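PDB 5YS9: acyl-coenzyme A oxidase 3 from Yarrowia lipolytica, which oxidizes acyl-CoA substrates to (2E)-enoyl-CoA with a bound FAD, passing the electrons to oxygen to give hydrogen peroxide in peroxisomal fatty acid beta-oxidation. Local coordinates for residues 19-24 with 652-657; 174-178 with 189-193; 528-532 with 542-546; 584-588 with 622-626. All blocks are in the same frame, centred on the assembly; numbering follows the deposited sequence.

Contact 1: residues 19-24 with 652-657; sequences TFTEPP and DGDVYK
With CG of Phe-20 anti to the backbone N (chi1 -165°) and CG of Tyr-656 anti to its carbonyl carbon (chi1 -56°), the two aromatic side chains run antiparallel alongside each other. They join the lead-in to helix 23-31 to the first turn of helix 655-666, which is entered through an Asx turn at Asp-652 and an inverse gamma turn centred on Asp-654. CD1 of Phe-20 lies 3.7 Å from Tyr-656 CB, and the ring continues across the helix start until its CZ reaches Lys-657 CA at 3.6 Å. The phenol ring is met at its edge by the backbone carbonyl of Thr-19, with O 3.5 Å from Tyr-656 CD2. Pro-23 lies across the Tyr-656 side chain, its CG being 3.8 Å from the same CD2. At its far end Tyr-656 OH is hydrogen-bonded to Arg-331, a residue of the FAD pocket, and the tyrosine side chain is about 7 Å from a bound FAD. Leu-165 of the second subunit also packs on Tyr-656. Gly-653 has a positive phi, and a side chain there would run into the carbonyl before it and crowd Pro-23 and Pro-24. In the Asx turn, Asp-654 N bonds Asp-652 OD1 at 3.1 Å from well above the carboxylate plane, and the same oxygen pairs with His-658. No direct hydrogen bond joins the segments; instead one water donates to both Pro-24 O, at 2.7 Å, and Asp-652 O, at 2.6 Å.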
loop_
_atom_site.group_PDB
_atom_site.type_symbol
_atom_site.label_atom_id
_atom_site.label_comp_id
_atom_site.label_asym_id
_atom_site.label_seq_id
_atom_site.Cartn_x
_atom_site.Cartn_y
_atom_site.Cartn_z
ATOM N N THR A 19 -7.446 -23.508 -20.998
ATOM C CA THR A 19 -7.176 -22.478 -20.031
ATOM C C THR A 19 -8.424 -21.658 -19.774
ATOM O O THR A 19 -8.720 -21.322 -18.648
ATOM C CB THR A 19 -6.072 -21.558 -20.553
ATOM O OG1 THR A 19 -4.851 -22.286 -20.606
ATOM C CG2 THR A 19 -5.882 -20.369 -19.662
ATOM N N PHE A 20 -9.142 -21.334 -20.830
ATOM C CA PHE A 20 -10.389 -20.605 -20.727
ATOM C C PHE A 20 -11.540 -21.330 -20.032
ATOM O O PHE A 20 -12.283 -20.723 -19.288
ATOM C CB PHE A 20 -10.819 -20.142 -22.114
ATOM C CG PHE A 20 -11.869 -19.093 -22.097
ATOM C CD1 PHE A 20 -11.579 -17.829 -21.650
ATOM C CD2 PHE A 20 -13.148 -19.368 -22.515
ATOM C CE1 PHE A 20 -12.538 -16.858 -21.630
ATOM C CE2 PHE A 20 -14.114 -18.398 -22.493
ATOM C CZ PHE A 20 -13.809 -17.142 -22.048
ATOM N N THR A 21 -11.712 -22.614 -20.312
ATOM C CA THR A 21 -12.867 -23.346 -19.811
ATOM C C THR A 21 -12.709 -24.111 -18.497
ATOM O O THR A 21 -13.687 -24.495 -17.895
ATOM C CB THR A 21 -13.437 -24.294 -20.878
ATOM O OG1 THR A 21 -12.512 -25.345 -21.132
ATOM C CG2 THR A 21 -13.680 -23.561 -22.144
ATOM N N GLU A 22 -11.483 -24.336 -18.060
ATOM C CA GLU A 22 -11.270 -25.084 -16.832
ATOM C C GLU A 22 -11.748 -24.455 -15.527
ATOM O O GLU A 22 -12.229 -25.150 -14.662
ATOM C CB GLU A 22 -9.831 -25.554 -16.692
ATOM C CG GLU A 22 -9.738 -26.862 -15.948
ATOM C CD GLU A 22 -8.679 -26.873 -14.887
ATOM O OE1 GLU A 22 -7.638 -26.245 -15.077
ATOM O OE2 GLU A 22 -8.887 -27.523 -13.866
ATOM N N PRO A 23 -11.577 -23.154 -15.365
ATOM C CA PRO A 23 -11.855 -22.526 -14.043
ATOM C C PRO A 23 -13.169 -22.884 -13.287
ATOM O O PRO A 23 -13.096 -23.290 -12.117
ATOM C CB PRO A 23 -11.785 -21.031 -14.342
ATOM C CG PRO A 23 -10.796 -20.948 -15.479
ATOM C CD PRO A 23 -11.099 -22.155 -16.343
ATOM N N PRO A 24 -14.355 -22.789 -13.942
ATOM C CA PRO A 24 -15.560 -23.187 -13.184
ATOM C C PRO A 24 -15.537 -24.635 -12.694
ATOM O O PRO A 24 -16.073 -24.924 -11.634
ATOM C CB PRO A 24 -16.709 -22.970 -14.172
ATOM C CG PRO A 24 -16.083 -23.056 -15.504
ATOM C CD PRO A 24 -14.681 -22.474 -15.351
ATOM N N ASP A 652 -19.105 -18.428 -9.291
ATOM C CA ASP A 652 -18.984 -19.574 -10.171
ATOM C C ASP A 652 -17.566 -19.923 -10.603
ATOM O O ASP A 652 -17.309 -21.019 -11.050
ATOM C CB ASP A 652 -19.993 -19.537 -11.323
ATOM C CG ASP A 652 -19.578 -18.655 -12.456
ATOM O OD1 ASP A 652 -18.636 -17.883 -12.328
ATOM O OD2 ASP A 652 -20.214 -18.735 -13.499
ATOM N N GLY A 653 -16.652 -18.983 -10.461
ATOM C CA GLY A 653 -15.268 -19.253 -10.748
ATOM C C GLY A 653 -14.854 -19.164 -12.190
ATOM O O GLY A 653 -13.770 -19.563 -12.527
ATOM N N ASP A 654 -15.710 -18.639 -13.043
ATOM C CA ASP A 654 -15.386 -18.512 -14.449
ATOM C C ASP A 654 -14.570 -17.251 -14.692
ATOM O O ASP A 654 -15.012 -16.326 -15.325
ATOM C CB ASP A 654 -16.676 -18.457 -15.247
ATOM C CG ASP A 654 -16.593 -19.198 -16.543
ATOM O OD1 ASP A 654 -15.493 -19.521 -16.983
ATOM O OD2 ASP A 654 -17.643 -19.441 -17.138
ATOM N N VAL A 655 -13.346 -17.265 -14.206
ATOM C CA VAL A 655 -12.538 -16.086 -14.006
ATOM C C VAL A 655 -12.236 -15.304 -15.297
ATOM O O VAL A 655 -12.471 -14.119 -15.370
ATOM C CB VAL A 655 -11.240 -16.552 -13.291
ATOM C CG1 VAL A 655 -10.023 -15.684 -13.550
ATOM C CG2 VAL A 655 -11.474 -16.722 -11.813
ATOM N N TYR A 656 -11.806 -16.002 -16.326
ATOM C CA TYR A 656 -11.489 -15.424 -17.624
ATOM C C TYR A 656 -12.702 -15.000 -18.436
ATOM O O TYR A 656 -12.681 -13.971 -19.079
ATOM C CB TYR A 656 -10.629 -16.401 -18.412
ATOM C CG TYR A 656 -9.395 -16.779 -17.641
ATOM C CD1 TYR A 656 -8.526 -15.794 -17.142
ATOM C CD2 TYR A 656 -9.088 -18.113 -17.392
ATOM C CE1 TYR A 656 -7.381 -16.137 -16.435
ATOM C CE2 TYR A 656 -7.946 -18.472 -16.678
ATOM C CZ TYR A 656 -7.099 -17.496 -16.194
ATOM O OH TYR A 656 -5.989 -17.872 -15.493
ATOM N N LYS A 657 -13.773 -15.761 -18.378
ATOM C CA LYS A 657 -14.982 -15.403 -19.103
ATOM C C LYS A 657 -15.576 -14.091 -18.564
ATOM O O LYS A 657 -15.911 -13.217 -19.335
ATOM C CB LYS A 657 -15.981 -16.531 -19.007
ATOM C CG LYS A 657 -17.207 -16.376 -19.881
ATOM C CD LYS A 657 -18.002 -17.672 -19.907
ATOM C CE LYS A 657 -18.550 -17.958 -21.294
ATOM N NZ LYS A 657 -19.432 -19.151 -21.229
HETATM O O HOH W 1 -18.057 -23.420 -10.548
#

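Contact 2: residues 174-178 with 189-193; sequences LETTA and INTPN
Thr-177 and Asn-190 form an antiparallel hydrogen-bonded pair near the open end of the beta hairpin 177-181/186-190, part of the mixed sheet of the middle domain. Thr-177 N gives a nearly straight bond (175°) to Asn-190 O at 2.9 Å, and Asn-190 N returns one to Thr-177 O at 2.8 Å, both in the carbonyl plane. One pair further along, Ala-178 and Ile-189 form a non-hydrogen-bonded pair, and Ile-189 CD1 touches Ala-178 CB at 3.5 Å. The other way the pairing fades: Pro-192 has no N-H to offer, and its CD rests 3.4 Å from Glu-175 O instead. Thr-177 OG1, between the backbone N and the carbonyl carbon (chi1 64°), adds a weak bond to Asn-190 O at 3.3 Å, while Thr-176 brings CG2 to the same oxygen and turns OG1 to Glu-164. Glu-175 OE1 is hydrogen-bonded to Thr-19 OG1 of the second subunit. With an alanine in place of Glu-175, that threonine hydroxyl would probably be left without its carboxylate mate across the interface. Paired backbone amides thus hold the strands, and beyond them the carboxylate of Glu-175 turns to the neighbouring subunit.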
loop_
_atom_site.group_PDB
_atom_site.type_symbol
_atom_site.label_atom_id
_atom_site.label_comp_id
_atom_site.label_asym_id
_atom_site.label_seq_id
_atom_site.Cartn_x
_atom_site.Cartn_y
_atom_site.Cartn_z
ATOM N N LEU A 174 -6.412 23.272 19.027
ATOM C CA LEU A 174 -7.102 24.031 17.960
ATOM C C LEU A 174 -6.993 25.510 18.222
ATOM O O LEU A 174 -6.915 25.923 19.376
ATOM C CB LEU A 174 -8.572 23.627 17.776
ATOM C CG LEU A 174 -8.752 22.195 17.236
ATOM C CD1 LEU A 174 -10.203 21.713 17.317
ATOM C CD2 LEU A 174 -8.228 22.041 15.804
ATOM N N GLU A 175 -6.967 26.285 17.135
ATOM C CA GLU A 175 -6.736 27.723 17.181
ATOM C C GLU A 175 -8.009 28.545 16.913
ATOM O O GLU A 175 -8.039 29.748 17.160
ATOM C CB GLU A 175 -5.621 28.083 16.175
ATOM C CG GLU A 175 -4.179 27.685 16.540
ATOM C CD GLU A 175 -3.189 28.124 15.471
ATOM O OE1 GLU A 175 -2.814 27.306 14.606
ATOM O OE2 GLU A 175 -2.794 29.307 15.442
ATOM N N THR A 176 -9.073 27.921 16.412
ATOM C CA THR A 176 -10.293 28.689 16.100
ATOM C C THR A 176 -10.925 29.112 17.414
ATOM O O THR A 176 -10.985 28.321 18.346
ATOM C CB THR A 176 -11.306 27.903 15.243
ATOM O OG1 THR A 176 -10.652 27.429 14.059
ATOM C CG2 THR A 176 -12.445 28.808 14.811
ATOM N N THR A 177 -11.374 30.358 17.468
ATOM C CA THR A 177 -11.853 30.977 18.708
ATOM C C THR A 177 -13.311 31.313 18.664
ATOM O O THR A 177 -13.831 31.650 17.603
ATOM C CB THR A 177 -11.113 32.286 19.036
ATOM O OG1 THR A 177 -11.359 33.276 18.023
ATOM C CG2 THR A 177 -9.649 32.029 19.202
ATOM N N ALA A 178 -13.942 31.253 19.841
ATOM C CA ALA A 178 -15.350 31.550 20.055
ATOM C C ALA A 178 -15.413 32.525 21.257
ATOM O O ALA A 178 -15.265 32.119 22.411
ATOM C CB ALA A 178 -16.103 30.242 20.362
ATOM N N ILE A 189 -17.152 33.629 16.332
ATOM C CA ILE A 189 -16.304 32.561 15.817
ATOM C C ILE A 189 -15.270 33.124 14.832
ATOM O O ILE A 189 -15.645 33.761 13.830
ATOM C CB ILE A 189 -17.099 31.472 15.099
ATOM C CG1 ILE A 189 -18.322 31.002 15.949
ATOM C CG2 ILE A 189 -16.165 30.317 14.751
ATOM C CD1 ILE A 189 -18.008 30.660 17.400
ATOM N N ASN A 190 -13.980 32.907 15.130
ATOM C CA ASN A 190 -12.916 33.501 14.348
ATOM C C ASN A 190 -11.760 32.543 14.096
ATOM O O ASN A 190 -11.274 31.851 15.003
ATOM C CB ASN A 190 -12.399 34.824 14.957
ATOM C CG ASN A 190 -11.581 35.644 13.965
ATOM O OD1 ASN A 190 -12.110 36.166 12.947
ATOM N ND2 ASN A 190 -10.272 35.716 14.213
ATOM N N THR A 191 -11.318 32.556 12.841
ATOM C CA THR A 191 -10.131 31.855 12.399
ATOM C C THR A 191 -8.973 32.907 12.407
ATOM O O THR A 191 -8.892 33.730 11.522
ATOM C CB THR A 191 -10.355 31.311 10.943
ATOM O OG1 THR A 191 -11.553 30.510 10.853
ATOM C CG2 THR A 191 -9.137 30.518 10.473
ATOM N N PRO A 192 -8.045 32.866 13.375
ATOM C CA PRO A 192 -7.041 33.979 13.478
ATOM C C PRO A 192 -5.942 34.093 12.369
ATOM O O PRO A 192 -5.512 35.183 12.039
ATOM C CB PRO A 192 -6.409 33.747 14.846
ATOM C CG PRO A 192 -6.559 32.249 15.071
ATOM C CD PRO A 192 -7.878 31.860 14.442
ATOM N N ASN A 193 -5.522 32.950 11.860
ATOM C CA ASN A 193 -4.602 32.860 10.757
ATOM C C ASN A 193 -5.046 31.733 9.856
ATOM O O ASN A 193 -5.870 30.935 10.231
ATOM C CB ASN A 193 -3.158 32.682 11.219
ATOM C CG ASN A 193 -2.896 31.333 11.834
ATOM O OD1 ASN A 193 -2.988 31.170 13.030
ATOM N ND2 ASN A 193 -2.554 30.370 11.017
#

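Contact 3: residues 528-532 with 542-546; sequences KFVEL and AFEEL
CE2 of Phe-529 presses over one face of the Phe-543 ring, off its centre toward the rim, in an offset stack with centroids 4.6 Å apart and planes 30° apart. The methyl of Ala-542 is a low bump beside this stack, its CB 3.8 Å from Phe-529 CD2. Phe-529 gets there because its CG stands anti to the backbone N (chi1 170°), sending the ring along the flank of helix 507-534. Leu-546 sits in the groove between Lys-528, Phe-529 and Leu-532: its CD1 settles 3.8 Å from Phe-529 CA, while its other methyl, CD2, lies 4.0 Å from Lys-528 CD. Leu-532 reaches back tip to tip with Leu-546, and Leu-532 CD1 also rests 4.0 Å from Glu-545 CB. Leu-474 of helix 458-477 packs on Phe-529, and Ile-470 of that helix on Phe-543. A serine in place of Phe-543 would probably leave the Phe-529 ring without its stacking face and open a gap toward helix 458-477. Lys-528 leads its amine away to a salt bridge with Asp-613 of the second subunit. These are two consecutive helices joined by a short loop, the short helix 539-545 packed against the C-terminal end of a long one in the helical C-terminal part of an acyl-CoA oxidase.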
loop_
_atom_site.group_PDB
_atom_site.type_symbol
_atom_site.label_atom_id
_atom_site.label_comp_id
_atom_site.label_asym_id
_atom_site.label_seq_id
_atom_site.Cartn_x
_atom_site.Cartn_y
_atom_site.Cartn_z
ATOM N N LYS A 528 12.337 0.139 33.041
ATOM C CA LYS A 528 13.192 1.195 32.465
ATOM C C LYS A 528 12.643 2.589 32.732
ATOM O O LYS A 528 13.400 3.545 32.902
ATOM C CB LYS A 528 13.360 1.037 30.942
ATOM C CG LYS A 528 14.277 -0.076 30.472
ATOM C CD LYS A 528 14.509 0.002 28.952
ATOM C CE LYS A 528 15.960 -0.215 28.517
ATOM N NZ LYS A 528 16.250 -1.661 28.316
ATOM N N PHE A 529 11.319 2.698 32.718
ATOM C CA PHE A 529 10.631 3.953 32.986
ATOM C C PHE A 529 10.899 4.390 34.416
ATOM O O PHE A 529 11.051 5.579 34.692
ATOM C CB PHE A 529 9.131 3.764 32.791
ATOM C CG PHE A 529 8.319 4.910 33.276
ATOM C CD1 PHE A 529 7.898 4.967 34.588
ATOM C CD2 PHE A 529 7.983 5.939 32.422
ATOM C CE1 PHE A 529 7.118 6.008 35.045
ATOM C CE2 PHE A 529 7.214 7.007 32.874
ATOM C CZ PHE A 529 6.769 7.035 34.196
ATOM N N VAL A 530 10.892 3.407 35.318
ATOM C CA VAL A 530 11.256 3.605 36.715
ATOM C C VAL A 530 12.757 3.988 36.878
ATOM O O VAL A 530 13.054 4.902 37.640
ATOM C CB VAL A 530 10.830 2.395 37.610
ATOM C CG1 VAL A 530 11.320 2.543 39.043
ATOM C CG2 VAL A 530 9.315 2.238 37.631
ATOM N N GLU A 531 13.686 3.326 36.182
ATOM C CA GLU A 531 15.098 3.735 36.256
ATOM C C GLU A 531 15.248 5.178 35.746
ATOM O O GLU A 531 16.042 5.960 36.290
ATOM C CB GLU A 531 16.034 2.830 35.437
ATOM C CG GLU A 531 16.279 1.415 35.957
ATOM C CD GLU A 531 16.959 0.514 34.891
ATOM O OE1 GLU A 531 16.538 -0.660 34.703
ATOM O OE2 GLU A 531 17.908 1.002 34.207
ATOM N N LEU A 532 14.495 5.521 34.700
ATOM C CA LEU A 532 14.685 6.801 34.027
ATOM C C LEU A 532 14.086 7.971 34.797
ATOM O O LEU A 532 14.648 9.075 34.754
ATOM C CB LEU A 532 14.155 6.757 32.587
ATOM C CG LEU A 532 15.051 6.047 31.560
ATOM C CD1 LEU A 532 14.224 5.813 30.311
ATOM C CD2 LEU A 532 16.322 6.818 31.220
ATOM N N ALA A 542 10.667 10.453 29.929
ATOM C CA ALA A 542 10.893 9.019 30.023
ATOM C C ALA A 542 10.111 8.257 28.949
ATOM O O ALA A 542 10.681 7.409 28.271
ATOM C CB ALA A 542 10.511 8.535 31.417
ATOM N N PHE A 543 8.817 8.561 28.799
ATOM C CA PHE A 543 8.006 7.962 27.737
ATOM C C PHE A 543 8.591 8.224 26.320
ATOM O O PHE A 543 8.619 7.312 25.471
ATOM C CB PHE A 543 6.558 8.465 27.824
ATOM C CG PHE A 543 5.813 7.951 29.009
ATOM C CD1 PHE A 543 5.764 6.579 29.290
ATOM C CD2 PHE A 543 5.113 8.828 29.854
ATOM C CE1 PHE A 543 5.049 6.105 30.394
ATOM C CE2 PHE A 543 4.388 8.355 30.957
ATOM C CZ PHE A 543 4.360 6.994 31.220
ATOM N N GLU A 544 9.093 9.447 26.092
ATOM C CA GLU A 544 9.762 9.816 24.824
ATOM C C GLU A 544 11.021 8.954 24.592
ATOM O O GLU A 544 11.217 8.402 23.498
ATOM C CB GLU A 544 10.157 11.297 24.793
ATOM C CG GLU A 544 9.038 12.300 25.056
ATOM C CD GLU A 544 8.496 12.930 23.795
ATOM O OE1 GLU A 544 9.189 13.854 23.264
ATOM O OE2 GLU A 544 7.389 12.479 23.374
ATOM N N GLU A 545 11.863 8.840 25.614
ATOM C CA GLU A 545 13.002 7.907 25.582
ATOM C C GLU A 545 12.611 6.470 25.258
ATOM O O GLU A 545 13.458 5.727 24.773
ATOM C CB GLU A 545 13.773 7.882 26.929
ATOM C CG GLU A 545 14.783 9.004 27.130
ATOM C CD GLU A 545 15.804 9.074 26.012
ATOM O OE1 GLU A 545 16.181 8.004 25.465
ATOM O OE2 GLU A 545 16.204 10.208 25.671
ATOM N N LEU A 546 11.370 6.086 25.579
ATOM C CA LEU A 546 10.857 4.732 25.383
ATOM C C LEU A 546 9.788 4.620 24.284
ATOM O O LEU A 546 8.842 3.813 24.389
ATOM C CB LEU A 546 10.281 4.224 26.711
ATOM C CG LEU A 546 11.328 4.082 27.830
ATOM C CD1 LEU A 546 10.662 3.936 29.192
ATOM C CD2 LEU A 546 12.250 2.915 27.525
#

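Contact 4: residues 584-588 with 622-626; sequences NLANL and YCKEV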
loop_
_atom_site.group_PDB
_atom_site.type_symbol
_atom_site.label_atom_id
_atom_site.label_comp_id
_atom_site.label_asym_id
_atom_site.label_seq_id
_atom_site.Cartn_x
_atom_site.Cartn_y
_atom_site.Cartn_z
ATOM N N ASN A 584 -8.332 -24.934 13.454
ATOM C CA ASN A 584 -7.362 -25.021 12.376
ATOM C C ASN A 584 -7.016 -23.622 11.875
ATOM O O ASN A 584 -5.866 -23.310 11.727
ATOM C CB ASN A 584 -7.917 -25.867 11.196
ATOM C CG ASN A 584 -7.713 -27.377 11.353
ATOM O OD1 ASN A 584 -8.324 -28.122 10.607
ATOM N ND2 ASN A 584 -6.851 -27.826 12.270
ATOM N N LEU A 585 -8.024 -22.802 11.598
ATOM C CA LEU A 585 -7.802 -21.393 11.250
ATOM C C LEU A 585 -7.038 -20.670 12.339
ATOM O O LEU A 585 -6.031 -20.017 12.048
ATOM C CB LEU A 585 -9.117 -20.621 11.040
ATOM C CG LEU A 585 -9.630 -20.362 9.628
ATOM C CD1 LEU A 585 -10.703 -19.273 9.689
ATOM C CD2 LEU A 585 -8.516 -19.957 8.663
ATOM N N ALA A 586 -7.553 -20.789 13.577
ATOM C CA ALA A 586 -6.991 -20.086 14.755
ATOM C C ALA A 586 -5.524 -20.460 15.001
ATOM O O ALA A 586 -4.667 -19.592 15.190
ATOM C CB ALA A 586 -7.833 -20.349 15.995
ATOM N N ASN A 587 -5.231 -21.747 14.923
ATOM C CA ASN A 587 -3.836 -22.221 15.075
ATOM C C ASN A 587 -2.924 -21.679 14.034
ATOM O O ASN A 587 -1.800 -21.328 14.362
ATOM C CB ASN A 587 -3.747 -23.748 15.087
ATOM C CG ASN A 587 -4.207 -24.346 16.404
ATOM O OD1 ASN A 587 -4.800 -23.671 17.259
ATOM N ND2 ASN A 587 -3.906 -25.606 16.584
ATOM N N LEU A 588 -3.411 -21.585 12.790
ATOM C CA LEU A 588 -2.619 -21.002 11.680
ATOM C C LEU A 588 -2.358 -19.544 11.987
ATOM O O LEU A 588 -1.210 -19.112 11.992
ATOM C CB LEU A 588 -3.320 -21.165 10.329
ATOM C CG LEU A 588 -2.589 -20.653 9.079
ATOM C CD1 LEU A 588 -1.111 -21.123 8.955
ATOM C CD2 LEU A 588 -3.385 -21.050 7.849
ATOM N N TYR A 622 -0.744 -26.531 8.974
ATOM C CA TYR A 622 -2.082 -25.904 9.042
ATOM C C TYR A 622 -2.453 -25.167 7.771
ATOM O O TYR A 622 -3.626 -25.096 7.410
ATOM C CB TYR A 622 -2.204 -24.957 10.245
ATOM C CG TYR A 622 -2.370 -25.717 11.515
ATOM C CD1 TYR A 622 -3.589 -26.337 11.813
ATOM C CD2 TYR A 622 -1.313 -25.824 12.432
ATOM C CE1 TYR A 622 -3.758 -27.037 13.001
ATOM C CE2 TYR A 622 -1.473 -26.510 13.615
ATOM C CZ TYR A 622 -2.696 -27.115 13.882
ATOM O OH TYR A 622 -2.843 -27.814 15.004
ATOM N N CYS A 623 -1.455 -24.597 7.108
ATOM C CA CYS A 623 -1.659 -24.146 5.737
ATOM C C CYS A 623 -2.360 -25.232 4.901
ATOM O O CYS A 623 -3.337 -24.946 4.255
ATOM C CB CYS A 623 -0.333 -23.717 5.083
ATOM S SG CYS A 623 0.083 -21.990 5.388
ATOM N N LYS A 624 -1.857 -26.470 4.924
ATOM C CA LYS A 624 -2.445 -27.538 4.113
ATOM C C LYS A 624 -3.830 -27.915 4.630
ATOM O O LYS A 624 -4.698 -28.199 3.821
ATOM C CB LYS A 624 -1.568 -28.771 4.036
ATOM C CG LYS A 624 -0.189 -28.583 3.407
ATOM C CD LYS A 624 0.576 -29.920 3.361
ATOM C CE LYS A 624 2.033 -29.832 3.831
ATOM N NZ LYS A 624 2.987 -29.363 2.777
ATOM N N GLU A 625 -4.060 -27.861 5.934
ATOM C CA GLU A 625 -5.396 -28.208 6.500
ATOM C C GLU A 625 -6.474 -27.179 6.170
ATOM O O GLU A 625 -7.649 -27.518 5.950
ATOM C CB GLU A 625 -5.343 -28.398 8.036
ATOM C CG GLU A 625 -4.516 -29.598 8.493
ATOM C CD GLU A 625 -4.978 -30.913 7.865
ATOM O OE1 GLU A 625 -6.025 -31.439 8.296
ATOM O OE2 GLU A 625 -4.303 -31.414 6.932
ATOM N N VAL A 626 -6.052 -25.923 6.157
ATOM C CA VAL A 626 -6.899 -24.812 5.828
ATOM C C VAL A 626 -7.161 -24.785 4.314
ATOM O O VAL A 626 -8.329 -24.670 3.881
ATOM C CB VAL A 626 -6.315 -23.517 6.412
ATOM C CG1 VAL A 626 -6.960 -22.279 5.828
ATOM C CG2 VAL A 626 -6.514 -23.544 7.920
#
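The phenol of Tyr-622 is met by two asparagines of helix 579-596, one of which bonds its hydroxyl. Asn-587 ND2 donates to Tyr-622 OH at 2.9 Å, with an N-H...O angle of 152° and the oxygen close to the amide plane. The same residue lays its CB over the middle of the ring in a CH-pi contact, 3.8 Å from the centroid, and its amide stands nearly perpendicular to the aromatic plane. CG anti to the carbonyl carbon (chi1 -76°) directs the side chain along the ring, and chi2 of 12° brings ND2 to the hydroxyl. Asn-584 comes from another direction, at the ring edge and near its plane, with ND2 3.3 Å from Tyr-622 CE1. Beyond the phenol the packing becomes apolar. Leu-588 CB meets Tyr-622 CB at 4.0 Å, its CD1 touches Cys-623 SG at 3.9 Å, and its CD2 reaches Val-626 CG2 at 4.0 Å; Leu-585 CD2 lies as far from the other valine methyl, CG1. These contacts join two helix segments whose axes approach to 9.3 Å and run roughly antiparallel. Further out, Leu-356 and Gln-352 of helix 349-385 pack on Leu-588 and Cys-623, while Tyr-633 covers Asn-584, Leu-585 and Val-626. The Asn-587 amide is itself held, its OD1 bonding Tyr-567 OH and its ND2 also bonding Lys-505 O. With bonds at both its oxygen and its nitrogen, the buried amide probably has little freedom to flip, and it presents an N-H to which the tyrosine hydroxyl serves as acceptor.

Within one chain the four contacts stand apart. Contacts 1 and 2 have centres 60 Å apart on opposite sides of the chain's centre, and contact 1, joining an N-terminal segment to one late in the chain, encloses the other three along the sequence. The two-chain assembly brings some of them together: Thr-19 of contact 1 meets Glu-175 of contact 2 in the second subunit, and Lys-624 of contact 4 lies near Glu-545 of contact 3 in the second subunit, a long and weak pairing of charges. Contacts 2 and 3 come within about 18 Å at their nearest atoms, contacts 1 and 4 within about 17 Å. Each has a side chain about 7 to 13 Å from a bound FAD, Tyr-656 being nearest.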